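Long-range contacts in UTP-glucose-1-phosphate uridylyltransferase 2 (Trypanosoma brucei, PDB 3GUE), which probably catalyses the reversible transfer of a uridylyl group from UTP to glucose 1-phosphate, giving UDP-glucose and diphosphate, and binds UDP-glucose in this crystal: residues E245-T250 against V365-E370; G414-M419 against R443-F448; P432-C437 against V452-N457; T438-R443 against G456-K461. All coordinates share one frame; numbering follows the deposited sequence.

Interaction 1 (E245-T250 against V365-E370)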
loop_
_atom_site.group_PDB
_atom_site.type_symbol
_atom_site.label_atom_id
_atom_site.label_comp_id
_atom_site.label_asym_id
_atom_site.label_seq_id
_atom_site.Cartn_x
_atom_site.Cartn_y
_atom_site.Cartn_z
ATOM N N GLU A 245 8.519 4.626 -8.597
ATOM C CA GLU A 245 9.128 5.648 -7.755
ATOM C C GLU A 245 9.595 4.971 -6.463
ATOM O O GLU A 245 8.848 4.182 -5.901
ATOM C CB GLU A 245 8.142 6.798 -7.435
ATOM C CG GLU A 245 7.471 7.493 -8.622
ATOM C CD GLU A 245 6.778 8.777 -8.178
ATOM O OE1 GLU A 245 6.576 8.941 -6.946
ATOM O OE2 GLU A 245 6.473 9.635 -9.044
ATOM N N VAL A 246 10.845 5.212 -6.060
ATOM C CA VAL A 246 11.382 4.766 -4.761
ATOM C C VAL A 246 11.881 5.961 -3.939
ATOM O O VAL A 246 12.197 7.018 -4.494
ATOM C CB VAL A 246 12.548 3.747 -4.909
ATOM C CG1 VAL A 246 12.095 2.466 -5.603
ATOM C CG2 VAL A 246 13.762 4.377 -5.641
ATOM N N CYS A 247 11.972 5.779 -2.615
ATOM C CA CYS A 247 12.600 6.762 -1.743
ATOM C C CYS A 247 13.848 6.167 -1.083
ATOM O O CYS A 247 13.937 4.944 -0.852
ATOM C CB CYS A 247 11.604 7.229 -0.662
ATOM S SG CYS A 247 10.172 8.217 -1.259
ATOM N N ARG A 248 14.810 7.031 -0.778
ATOM C CA ARG A 248 15.844 6.709 0.189
ATOM C C ARG A 248 15.117 6.255 1.466
ATOM O O ARG A 248 14.373 7.019 2.105
ATOM C CB ARG A 248 16.776 7.924 0.421
ATOM C CG ARG A 248 17.700 7.848 1.650
ATOM C CD ARG A 248 18.836 6.864 1.450
ATOM N NE ARG A 248 19.775 6.832 2.578
ATOM C CZ ARG A 248 20.857 6.055 2.636
ATOM N NH1 ARG A 248 21.153 5.250 1.623
ATOM N NH2 ARG A 248 21.653 6.081 3.711
ATOM N N ARG A 249 15.282 4.975 1.776
ATOM C CA ARG A 249 14.688 4.378 2.945
ATOM C C ARG A 249 15.099 5.108 4.233
ATOM O O ARG A 249 16.244 5.518 4.371
ATOM C CB ARG A 249 15.078 2.910 3.035
ATOM C CG ARG A 249 14.098 2.056 3.832
ATOM C CD ARG A 249 14.542 0.622 3.747
ATOM N NE ARG A 249 13.693 -0.307 4.490
ATOM C CZ ARG A 249 13.988 -1.588 4.660
ATOM N NH1 ARG A 249 15.101 -2.092 4.120
ATOM N NH2 ARG A 249 13.165 -2.369 5.333
ATOM N N THR A 250 14.134 5.251 5.149
ATOM C CA THR A 250 14.329 5.839 6.479
ATOM C C THR A 250 14.067 4.779 7.548
ATOM O O THR A 250 13.605 3.673 7.248
ATOM C CB THR A 250 13.365 7.036 6.735
ATOM O OG1 THR A 250 12.005 6.579 6.687
ATOM C CG2 THR A 250 13.565 8.150 5.695
ATOM N N VAL A 365 13.274 5.034 -10.117
ATOM C CA VAL A 365 13.903 6.357 -9.914
ATOM C C VAL A 365 13.714 6.835 -8.483
ATOM O O VAL A 365 12.615 6.691 -7.921
ATOM C CB VAL A 365 13.258 7.409 -10.865
ATOM C CG1 VAL A 365 13.986 8.801 -10.789
ATOM C CG2 VAL A 365 13.194 6.887 -12.275
ATOM N N VAL A 366 14.745 7.437 -7.885
ATOM C CA VAL A 366 14.585 7.973 -6.521
ATOM C C VAL A 366 13.857 9.319 -6.497
ATOM O O VAL A 366 14.277 10.267 -7.163
ATOM C CB VAL A 366 15.923 8.073 -5.719
ATOM C CG1 VAL A 366 15.610 8.348 -4.249
ATOM C CG2 VAL A 366 16.732 6.801 -5.848
ATOM N N VAL A 367 12.758 9.395 -5.744
ATOM C CA VAL A 367 11.943 10.607 -5.701
ATOM C C VAL A 367 12.048 11.203 -4.293
ATOM O O VAL A 367 12.432 10.496 -3.336
ATOM C CB VAL A 367 10.450 10.380 -6.180
ATOM C CG1 VAL A 367 10.410 9.790 -7.600
ATOM C CG2 VAL A 367 9.609 9.519 -5.171
ATOM N N PRO A 368 11.794 12.522 -4.165
ATOM C CA PRO A 368 11.814 13.111 -2.836
ATOM C C PRO A 368 10.755 12.481 -1.890
ATOM O O PRO A 368 9.686 12.059 -2.328
ATOM C CB PRO A 368 11.492 14.586 -3.093
ATOM C CG PRO A 368 11.789 14.802 -4.551
ATOM C CD PRO A 368 11.483 13.512 -5.214
ATOM N N ARG A 369 11.084 12.413 -0.604
ATOM C CA ARG A 369 10.151 11.907 0.391
ATOM C C ARG A 369 8.794 12.598 0.356
ATOM O O ARG A 369 7.839 12.033 0.836
ATOM C CB ARG A 369 10.748 12.011 1.807
ATOM C CG ARG A 369 9.956 11.244 2.858
ATOM C CD ARG A 369 10.641 9.940 3.216
ATOM N NE ARG A 369 9.783 9.043 3.993
ATOM C CZ ARG A 369 9.845 7.709 3.921
ATOM N NH1 ARG A 369 10.690 7.131 3.078
ATOM N NH2 ARG A 369 9.030 6.954 4.637
ATOM N N GLU A 370 8.662 13.801 -0.214
ATOM C CA GLU A 370 7.352 14.454 -0.114
ATOM C C GLU A 370 6.274 13.773 -0.991
ATOM O O GLU A 370 5.091 14.097 -0.900
ATOM C CB GLU A 370 7.437 15.989 -0.267
ATOM C CG GLU A 370 8.512 16.661 0.643
ATOM C CD GLU A 370 8.177 16.662 2.140
ATOM O OE1 GLU A 370 7.218 17.370 2.515
ATOM O OE2 GLU A 370 8.892 15.990 2.942
HETATM O O HOH W 1 14.049 9.819 -1.468
#

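Interaction 2 (G414-M419 against R443-F448)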
loop_
_atom_site.group_PDB
_atom_site.type_symbol
_atom_site.label_atom_id
_atom_site.label_comp_id
_atom_site.label_asym_id
_atom_site.label_seq_id
_atom_site.Cartn_x
_atom_site.Cartn_y
_atom_site.Cartn_z
ATOM N N GLY A 414 3.379 -3.315 20.397
ATOM C CA GLY A 414 2.513 -4.223 19.631
ATOM C C GLY A 414 1.403 -4.924 20.394
ATOM O O GLY A 414 0.436 -5.396 19.785
ATOM N N GLU A 415 1.534 -4.989 21.722
ATOM C CA GLU A 415 0.518 -5.597 22.602
ATOM C C GLU A 415 -0.651 -4.643 22.908
ATOM O O GLU A 415 -1.690 -5.058 23.416
ATOM C CB GLU A 415 1.165 -6.041 23.918
ATOM C CG GLU A 415 2.314 -7.031 23.774
ATOM C CD GLU A 415 2.912 -7.443 25.111
ATOM O OE1 GLU A 415 2.601 -6.799 26.139
ATOM O OE2 GLU A 415 3.690 -8.425 25.150
ATOM N N HIS A 416 -0.464 -3.358 22.604
ATOM C CA HIS A 416 -1.441 -2.336 22.982
ATOM C C HIS A 416 -1.965 -1.447 21.850
ATOM O O HIS A 416 -3.095 -0.938 21.938
ATOM C CB HIS A 416 -0.871 -1.438 24.091
ATOM C CG HIS A 416 -0.575 -2.164 25.362
ATOM N ND1 HIS A 416 0.664 -2.132 25.964
ATOM C CD2 HIS A 416 -1.349 -2.962 26.132
ATOM C CE1 HIS A 416 0.637 -2.876 27.060
ATOM N NE2 HIS A 416 -0.577 -3.386 27.189
ATOM N N TYR A 417 -1.152 -1.242 20.822
ATOM C CA TYR A 417 -1.408 -0.138 19.867
ATOM C C TYR A 417 -1.552 -0.565 18.425
ATOM O O TYR A 417 -1.655 0.275 17.520
ATOM C CB TYR A 417 -0.300 0.916 19.994
ATOM C CG TYR A 417 -0.213 1.440 21.409
ATOM C CD1 TYR A 417 -1.292 2.121 21.969
ATOM C CD2 TYR A 417 0.904 1.199 22.202
ATOM C CE1 TYR A 417 -1.243 2.593 23.271
ATOM C CE2 TYR A 417 0.954 1.647 23.514
ATOM C CZ TYR A 417 -0.125 2.341 24.040
ATOM O OH TYR A 417 -0.082 2.804 25.322
ATOM N N LYS A 418 -1.534 -1.873 18.213
ATOM C CA LYS A 418 -1.445 -2.410 16.871
ATOM C C LYS A 418 -2.841 -2.340 16.264
ATOM O O LYS A 418 -3.004 -1.917 15.110
ATOM C CB LYS A 418 -0.840 -3.816 16.899
ATOM C CG LYS A 418 -1.190 -4.677 15.686
ATOM C CD LYS A 418 -0.215 -5.821 15.489
ATOM C CE LYS A 418 -0.478 -6.491 14.156
ATOM N NZ LYS A 418 -0.651 -5.509 13.042
ATOM N N MET A 419 -3.836 -2.707 17.069
ATOM C CA MET A 419 -5.235 -2.624 16.682
ATOM C C MET A 419 -5.750 -1.212 16.911
ATOM O O MET A 419 -5.346 -0.555 17.882
ATOM C CB MET A 419 -6.066 -3.635 17.458
ATOM C CG MET A 419 -5.645 -5.123 17.303
ATOM S SD MET A 419 -5.973 -5.896 15.688
ATOM C CE MET A 419 -4.380 -5.630 14.902
ATOM N N ARG A 443 5.524 2.100 25.410
ATOM C CA ARG A 443 5.482 0.752 25.962
ATOM C C ARG A 443 4.518 0.739 27.143
ATOM O O ARG A 443 4.548 1.652 27.978
ATOM C CB ARG A 443 6.875 0.313 26.453
ATOM C CG ARG A 443 7.869 -0.040 25.358
ATOM C CD ARG A 443 7.412 -1.300 24.618
ATOM N NE ARG A 443 8.319 -1.675 23.534
ATOM C CZ ARG A 443 8.279 -1.161 22.307
ATOM N NH1 ARG A 443 7.374 -0.239 21.980
ATOM N NH2 ARG A 443 9.139 -1.580 21.395
ATOM N N GLY A 444 3.682 -0.296 27.214
ATOM C CA GLY A 444 2.627 -0.374 28.224
ATOM C C GLY A 444 1.440 0.515 27.875
ATOM O O GLY A 444 1.373 1.092 26.757
ATOM N N LEU A 445 0.489 0.615 28.806
ATOM C CA LEU A 445 -0.689 1.497 28.615
ATOM C C LEU A 445 -0.393 2.985 28.889
ATOM O O LEU A 445 0.039 3.347 29.974
ATOM C CB LEU A 445 -1.885 1.019 29.443
ATOM C CG LEU A 445 -2.589 -0.263 28.980
ATOM C CD1 LEU A 445 -3.347 -0.917 30.132
ATOM C CD2 LEU A 445 -3.529 0.024 27.778
ATOM N N VAL A 446 -0.663 3.830 27.891
ATOM C CA VAL A 446 -0.277 5.245 27.902
ATOM C C VAL A 446 -1.351 6.032 27.180
ATOM O O VAL A 446 -1.914 5.576 26.173
ATOM C CB VAL A 446 1.148 5.478 27.251
ATOM C CG1 VAL A 446 1.419 6.927 26.920
ATOM C CG2 VAL A 446 2.274 4.914 28.133
ATOM N N GLU A 447 -1.641 7.217 27.715
ATOM C CA GLU A 447 -2.712 8.077 27.210
ATOM C C GLU A 447 -2.277 9.554 27.172
ATOM O O GLU A 447 -2.119 10.184 28.222
ATOM C CB GLU A 447 -3.971 7.901 28.061
ATOM C CG GLU A 447 -4.688 6.532 27.926
ATOM C CD GLU A 447 -5.954 6.431 28.758
ATOM O OE1 GLU A 447 -6.537 7.477 29.144
ATOM O OE2 GLU A 447 -6.380 5.290 29.032
ATOM N N PHE A 448 -2.067 10.081 25.964
ATOM C CA PHE A 448 -1.822 11.516 25.756
ATOM C C PHE A 448 -3.069 12.314 26.049
ATOM O O PHE A 448 -4.170 11.887 25.712
ATOM C CB PHE A 448 -1.383 11.822 24.315
ATOM C CG PHE A 448 -0.001 11.345 23.992
ATOM C CD1 PHE A 448 1.120 12.025 24.483
ATOM C CD2 PHE A 448 0.184 10.210 23.212
ATOM C CE1 PHE A 448 2.410 11.576 24.195
ATOM C CE2 PHE A 448 1.488 9.740 22.906
ATOM C CZ PHE A 448 2.595 10.422 23.400
#

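Interaction 3 (P432-C437 against V452-N457)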
loop_
_atom_site.group_PDB
_atom_site.type_symbol
_atom_site.label_atom_id
_atom_site.label_comp_id
_atom_site.label_asym_id
_atom_site.label_seq_id
_atom_site.Cartn_x
_atom_site.Cartn_y
_atom_site.Cartn_z
ATOM N N PRO A 432 -0.437 14.175 20.043
ATOM C CA PRO A 432 0.680 15.043 20.430
ATOM C C PRO A 432 1.317 15.727 19.220
ATOM O O PRO A 432 1.150 15.261 18.090
ATOM C CB PRO A 432 1.676 14.063 21.089
ATOM C CG PRO A 432 1.435 12.771 20.327
ATOM C CD PRO A 432 -0.079 12.749 20.168
ATOM N N SER A 433 2.008 16.844 19.467
ATOM C CA SER A 433 2.830 17.516 18.457
ATOM C C SER A 433 4.037 16.587 18.252
ATOM O O SER A 433 4.646 16.139 19.221
ATOM C CB SER A 433 3.245 18.913 18.959
ATOM O OG SER A 433 4.123 19.631 18.095
ATOM N N LEU A 434 4.342 16.286 16.999
ATOM C CA LEU A 434 5.489 15.421 16.631
ATOM C C LEU A 434 6.400 16.024 15.555
ATOM O O LEU A 434 7.309 15.365 15.068
ATOM C CB LEU A 434 5.002 14.024 16.170
ATOM C CG LEU A 434 4.282 13.173 17.247
ATOM C CD1 LEU A 434 3.636 11.996 16.606
ATOM C CD2 LEU A 434 5.240 12.693 18.352
ATOM N N ARG A 435 6.155 17.269 15.179
ATOM C CA ARG A 435 6.995 17.930 14.181
ATOM C C ARG A 435 8.474 18.070 14.599
ATOM O O ARG A 435 9.349 18.047 13.754
ATOM C CB ARG A 435 6.400 19.291 13.742
ATOM C CG ARG A 435 6.146 20.269 14.878
ATOM C CD ARG A 435 5.594 21.619 14.393
ATOM N NE ARG A 435 5.462 22.500 15.550
ATOM C CZ ARG A 435 6.481 23.137 16.134
ATOM N NH1 ARG A 435 7.724 23.027 15.652
ATOM N NH2 ARG A 435 6.255 23.899 17.198
ATOM N N GLN A 436 8.749 18.161 15.896
ATOM C CA GLN A 436 10.128 18.223 16.389
ATOM C C GLN A 436 10.645 16.860 16.871
ATOM O O GLN A 436 11.697 16.786 17.507
ATOM C CB GLN A 436 10.261 19.241 17.536
ATOM C CG GLN A 436 9.494 20.545 17.338
ATOM C CD GLN A 436 9.700 21.516 18.485
ATOM O OE1 GLN A 436 8.856 21.631 19.383
ATOM N NE2 GLN A 436 10.831 22.195 18.479
ATOM N N CYS A 437 9.888 15.791 16.602
ATOM C CA CYS A 437 10.216 14.479 17.134
ATOM C C CYS A 437 11.068 13.674 16.157
ATOM O O CYS A 437 10.703 13.494 14.997
ATOM C CB CYS A 437 8.931 13.730 17.481
ATOM S SG CYS A 437 9.226 12.048 17.951
ATOM N N VAL A 452 0.277 18.234 24.094
ATOM C CA VAL A 452 1.568 17.627 24.419
ATOM C C VAL A 452 2.559 17.806 23.267
ATOM O O VAL A 452 2.243 17.554 22.120
ATOM C CB VAL A 452 1.400 16.136 24.812
ATOM C CG1 VAL A 452 2.741 15.449 24.979
ATOM C CG2 VAL A 452 0.614 16.045 26.116
ATOM N N SER A 453 3.762 18.270 23.588
ATOM C CA SER A 453 4.789 18.512 22.585
ATOM C C SER A 453 5.875 17.451 22.729
ATOM O O SER A 453 6.490 17.332 23.789
ATOM C CB SER A 453 5.355 19.937 22.752
ATOM O OG SER A 453 6.564 20.130 22.032
ATOM N N VAL A 454 6.078 16.641 21.691
ATOM C CA VAL A 454 7.152 15.615 21.750
ATOM C C VAL A 454 8.374 16.091 20.930
ATOM O O VAL A 454 8.245 16.446 19.746
ATOM C CB VAL A 454 6.676 14.188 21.319
ATOM C CG1 VAL A 454 7.830 13.222 21.245
ATOM C CG2 VAL A 454 5.583 13.637 22.228
ATOM N N ARG A 455 9.546 16.113 21.575
ATOM C CA ARG A 455 10.742 16.694 20.979
ATOM C C ARG A 455 11.963 15.775 21.108
ATOM O O ARG A 455 12.237 15.214 22.191
ATOM C CB ARG A 455 11.072 18.032 21.647
ATOM C CG ARG A 455 10.008 19.087 21.509
ATOM C CD ARG A 455 10.235 20.225 22.501
ATOM N NE ARG A 455 9.094 21.136 22.475
ATOM C CZ ARG A 455 9.009 22.297 23.119
ATOM N NH1 ARG A 455 10.004 22.739 23.872
ATOM N NH2 ARG A 455 7.904 23.012 23.010
ATOM N N GLY A 456 12.714 15.662 20.020
ATOM C CA GLY A 456 13.951 14.871 20.016
ATOM C C GLY A 456 13.648 13.384 20.041
ATOM O O GLY A 456 12.800 12.931 19.275
ATOM N N ASN A 457 14.374 12.643 20.889
ATOM C CA ASN A 457 14.153 11.215 21.131
ATOM C C ASN A 457 13.430 10.909 22.455
ATOM O O ASN A 457 14.050 10.929 23.533
ATOM C CB ASN A 457 15.483 10.456 21.092
ATOM C CG ASN A 457 16.134 10.491 19.717
ATOM O OD1 ASN A 457 17.343 10.643 19.592
ATOM N ND2 ASN A 457 15.327 10.366 18.683
HETATM O O HOH W 2 6.974 18.328 18.278
#

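Interaction 4 (T438-R443 against G456-K461)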
loop_
_atom_site.group_PDB
_atom_site.type_symbol
_atom_site.label_atom_id
_atom_site.label_comp_id
_atom_site.label_asym_id
_atom_site.label_seq_id
_atom_site.Cartn_x
_atom_site.Cartn_y
_atom_site.Cartn_z
ATOM N N THR A 438 12.228 13.211 16.607
ATOM C CA THR A 438 13.036 12.319 15.754
ATOM C C THR A 438 12.658 10.850 16.019
ATOM O O THR A 438 12.828 9.988 15.162
ATOM C CB THR A 438 14.592 12.533 15.875
ATOM O OG1 THR A 438 15.049 12.155 17.170
ATOM C CG2 THR A 438 15.006 13.969 15.622
ATOM N N SER A 439 12.122 10.588 17.206
ATOM C CA SER A 439 11.891 9.216 17.660
ATOM C C SER A 439 10.917 9.204 18.836
ATOM O O SER A 439 11.068 9.970 19.771
ATOM C CB SER A 439 13.230 8.618 18.094
ATOM O OG SER A 439 13.126 7.247 18.308
ATOM N N LEU A 440 9.907 8.346 18.784
ATOM C CA LEU A 440 9.010 8.150 19.936
ATOM C C LEU A 440 8.695 6.669 20.145
ATOM O O LEU A 440 8.147 6.015 19.260
ATOM C CB LEU A 440 7.711 8.964 19.798
ATOM C CG LEU A 440 6.606 8.672 20.827
ATOM C CD1 LEU A 440 6.916 9.255 22.241
ATOM C CD2 LEU A 440 5.209 9.098 20.331
ATOM N N THR A 441 9.066 6.160 21.322
ATOM C CA THR A 441 8.821 4.784 21.691
ATOM C C THR A 441 7.850 4.743 22.888
ATOM O O THR A 441 8.059 5.423 23.908
ATOM C CB THR A 441 10.180 4.039 21.966
ATOM O OG1 THR A 441 10.942 4.011 20.746
ATOM C CG2 THR A 441 9.967 2.618 22.436
ATOM N N VAL A 442 6.789 3.950 22.745
ATOM C CA VAL A 442 5.770 3.825 23.769
ATOM C C VAL A 442 5.534 2.376 24.105
ATOM O O VAL A 442 5.379 1.538 23.211
ATOM C CB VAL A 442 4.454 4.498 23.338
ATOM C CG1 VAL A 442 3.332 4.269 24.371
ATOM C CG2 VAL A 442 4.704 6.006 23.071
ATOM N N ARG A 443 5.524 2.100 25.410
ATOM C CA ARG A 443 5.482 0.752 25.962
ATOM C C ARG A 443 4.518 0.739 27.143
ATOM O O ARG A 443 4.548 1.652 27.978
ATOM C CB ARG A 443 6.875 0.313 26.453
ATOM C CG ARG A 443 7.869 -0.040 25.358
ATOM C CD ARG A 443 7.412 -1.300 24.618
ATOM N NE ARG A 443 8.319 -1.675 23.534
ATOM C CZ ARG A 443 8.279 -1.161 22.307
ATOM N NH1 ARG A 443 7.374 -0.239 21.980
ATOM N NH2 ARG A 443 9.139 -1.580 21.395
ATOM N N GLY A 456 12.714 15.662 20.020
ATOM C CA GLY A 456 13.951 14.871 20.016
ATOM C C GLY A 456 13.648 13.384 20.041
ATOM O O GLY A 456 12.800 12.931 19.275
ATOM N N ASN A 457 14.374 12.643 20.889
ATOM C CA ASN A 457 14.153 11.215 21.131
ATOM C C ASN A 457 13.430 10.909 22.455
ATOM O O ASN A 457 14.050 10.929 23.533
ATOM C CB ASN A 457 15.483 10.456 21.092
ATOM C CG ASN A 457 16.134 10.491 19.717
ATOM O OD1 ASN A 457 17.343 10.643 19.592
ATOM N ND2 ASN A 457 15.327 10.366 18.683
ATOM N N VAL A 458 12.133 10.601 22.372
ATOM C CA VAL A 458 11.295 10.378 23.557
ATOM C C VAL A 458 10.924 8.908 23.783
ATOM O O VAL A 458 10.459 8.229 22.867
ATOM C CB VAL A 458 10.042 11.283 23.535
ATOM C CG1 VAL A 458 9.003 10.903 24.636
ATOM C CG2 VAL A 458 10.459 12.729 23.685
ATOM N N VAL A 459 11.129 8.429 25.013
ATOM C CA VAL A 459 10.648 7.110 25.420
ATOM C C VAL A 459 9.574 7.243 26.538
ATOM O O VAL A 459 9.742 8.018 27.503
ATOM C CB VAL A 459 11.825 6.159 25.850
ATOM C CG1 VAL A 459 11.310 4.758 26.230
ATOM C CG2 VAL A 459 12.899 6.046 24.730
ATOM N N ILE A 460 8.473 6.499 26.404
ATOM C CA ILE A 460 7.438 6.453 27.448
ATOM C C ILE A 460 7.093 4.993 27.769
ATOM O O ILE A 460 6.426 4.336 26.973
ATOM C CB ILE A 460 6.134 7.240 27.038
ATOM C CG1 ILE A 460 6.459 8.663 26.548
ATOM C CG2 ILE A 460 5.120 7.295 28.214
ATOM C CD1 ILE A 460 5.207 9.492 26.076
ATOM N N LYS A 461 7.527 4.513 28.943
ATOM C CA LYS A 461 7.277 3.151 29.417
ATOM C C LYS A 461 6.400 3.103 30.666
ATOM O O LYS A 461 6.783 3.613 31.725
ATOM C CB LYS A 461 8.597 2.470 29.778
ATOM C CG LYS A 461 9.273 1.735 28.663
ATOM C CD LYS A 461 10.247 0.706 29.268
ATOM C CE LYS A 461 10.644 -0.356 28.258
ATOM N NZ LYS A 461 9.601 -1.424 28.158
HETATM O O HOH W 3 12.581 6.970 21.301
#

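Interaction 1 (E245-T250 against V365-E370)
Val246 spends both of its backbone polar groups on the neighbouring strand: its N donates to Val365 O at 3.0 Å in a nearly straight bond (178° at the hydrogen), and its O accepts from Val367 N at 2.7 Å, the donor standing almost in line with the carbonyl. This is the parallel pattern, one residue gripping the two that flank its partner Val366, whose CA-H also leans on Val246 O. Beyond Val367 the strands part, and a water fills in, accepting from Arg248 N and donating to Val367 O at 2.6 Å.

The guanidinium of Arg369 swings back over the end of 245-250 through a bend at chi2 (103°). Thr250 OG1 lies over one of its faces, 3.6 Å from Arg369 NH2, in van der Waals contact; the charge is met by a salt bridge from NH2 to Asp253, while Thr250 OG1 bonds to Ser252. Glu245 runs across Val367 at about a right angle, its OE1 3.6 Å from Val367 CG2, and its carboxylate is held by Asn305 and Arg371; Cys247 SG rests 4.2 Å from the same Val367 CG2. On the other face of the sheet Val246 CG2 meets Val366 CG2 at 3.8 Å.

The pair closes one edge of the central mixed sheet of this GT-A-type nucleotidyltransferase. Strand 300-309 flanks 242-248 on its other side and carries Asn302, which binds UDP-glucose and whose side chain is about 5 Å from that of Val246, while helix 61-64 covers Val365 and Val367.

Interaction 2 (G414-M419 against R443-F448)
His416 and Leu445 bring the two backbones nearest, their CA atoms 6.9 Å apart, with no strand pairing between the segments. The contact joins the irregular loop before helix 420-427 to a corner of the left-handed parallel beta-helix that forms the C-terminal domain in UDP-glucose pyrophosphorylases. Across the contact, the chain leaves strand 437-443 at Arg443 and turns into strand 446-448 through Gly444, whose positive phi (77°) suits a glycine.

The hydroxyl of Tyr417 is wedged into this corner, the ring carried there with CG anti to the carbonyl carbon (chi1 -57°). It donates to Gly444 O at 2.7 Å, in the carbonyl plane and on a lone pair, and accepts a weak, bent bond from Val446 N at 2.8 Å (121° at the hydrogen). Both partners lie near the ring plane, at its edge, and together they tie the oxygen to each side of Leu445. One ring face is covered from within the loop by His416 CB, centred above it.

The imidazole of His416 lies against the glycine, with CE1 3.4 Å from Gly444 CA. Asp413 bonds to Gly444 N and weakly to His416 ND1, bracing the histidine and the turn together. Leu426 of helix 420-427 packs on both Tyr417 and Val446. Over one face of the imidazole, Leu445 CG sits 4.3 Å from the ring centroid in a CH-pi contact, and Leu445 CD2 comes within 4.0 Å of His416 CD2 at the rim.

Interaction 3 (P432-C437 against V452-N457)
Val454 is the bump and the bend of 432-437 is the hollow that takes it, in the left-handed parallel beta-helix of the C-terminal domain, whose successive strands turn corners. Pro432, Leu434 and Cys437 line the hollow. Leu434 lies alongside Val454, pointing the same way, with CD2 3.6 Å from Val454 CB. With chi1 at 174°, Val454 points CG1 toward Cys437 SG, 3.8 Å away, while CG2 turns to the proline and meets Pro432 CB at 4.1 Å. Pro432 CB also touches Val452 CG1, closing that end of the groove.

The backbones meet at its two ends and separate between them. Ser433 N donates to Val452 O and Ser433 O accepts from Val454 N; then a type I turn, Leu434 to Cys437, bulges away from the strand, and contact resumes where Gly456 N donates to Gln436 O at 2.9 Å. This detour shifts the pairing by one residue. A water sits under the arch, donating to Val454 O at 2.7 Å and to Ser433 OG and accepting from Gln436 N. Asp387 also takes part, bonding to Ser433 OG and to the backbone nitrogens of Leu434 and Arg435.

On the outward face Gln436 and Arg455 run side by side, their amide and guanidinium planes 54° apart. Gln436 CD rests 3.9 Å from Arg455 CG, and Arg455 NE donates to Ser453 OG at 2.8 Å, the oxygen lying 24° out of the guanidinium plane.

Interaction 4 (T438-R443 against G456-K461)
Ser439 O accepts from Val458 N, Thr441 N donates to Val458 O at 2.9 Å, Ile460 N to Thr441 O at 2.7 Å, and Arg443 N to Ile460 O: a regular parallel pairing of 439-443 with 458-461, whose axes run 4° apart. The CA-H groups of Leu440 and Val442 add contacts to the same Val458 and Ile460 oxygens, while their backbones bond to strand 409-412 and Asp413 along the other edge. At the start Gly456 O takes two donors from one face of its plane, Thr438 N at 2.7 Å and Ser439 N at 3.2 Å, marking the corner where the coil turns. A water donates to Val458 O and reaches Ser439 OG at 3.1 Å, with a weak link to Thr441 OG1.

Inside, Leu440 lies beside Val458, CD1 to CG1 at 3.6 Å, and its CD1 also meets Ile460 CD1. Outside, Arg443 CB touches Lys461 CG at 3.6 Å. A bend at chi2 (-67°) folds the arginine back until NH1 donates to Val442 O from above its carbonyl plane; NH2 makes a salt bridge to Asp411.

Arg443 NE and Lys461 NZ, of like charge, stand 4.8 Å apart; Asp411, paired with the arginine, may temper any repulsion, and backbone bonds with an apolar inner face hold the pair.

Overall arrangement
Interaction 1 comes first along the chain and belongs to the central mixed sheet near the UDP-glucose site; its centre lies 24 to 30 Å from those of the other three, with no touch between them. Interactions 2, 3 and 4 share the C-terminal beta-helix. Interactions 3 and 4 have centres 9 Å apart and share Gly456 and Asn457 at a corner; interactions 2 and 4 have centres about 12 Å apart and share Arg443. Interaction 2 crosses both 3 and 4 along the chain, and Phe448 packs on Pro432, Leu440 and Ile460, joining all three into one apolar interior. The nucleotide-binding sheet and the beta-helix are thus separate parts, interactions 3 and 4 lying away from the annotated sites.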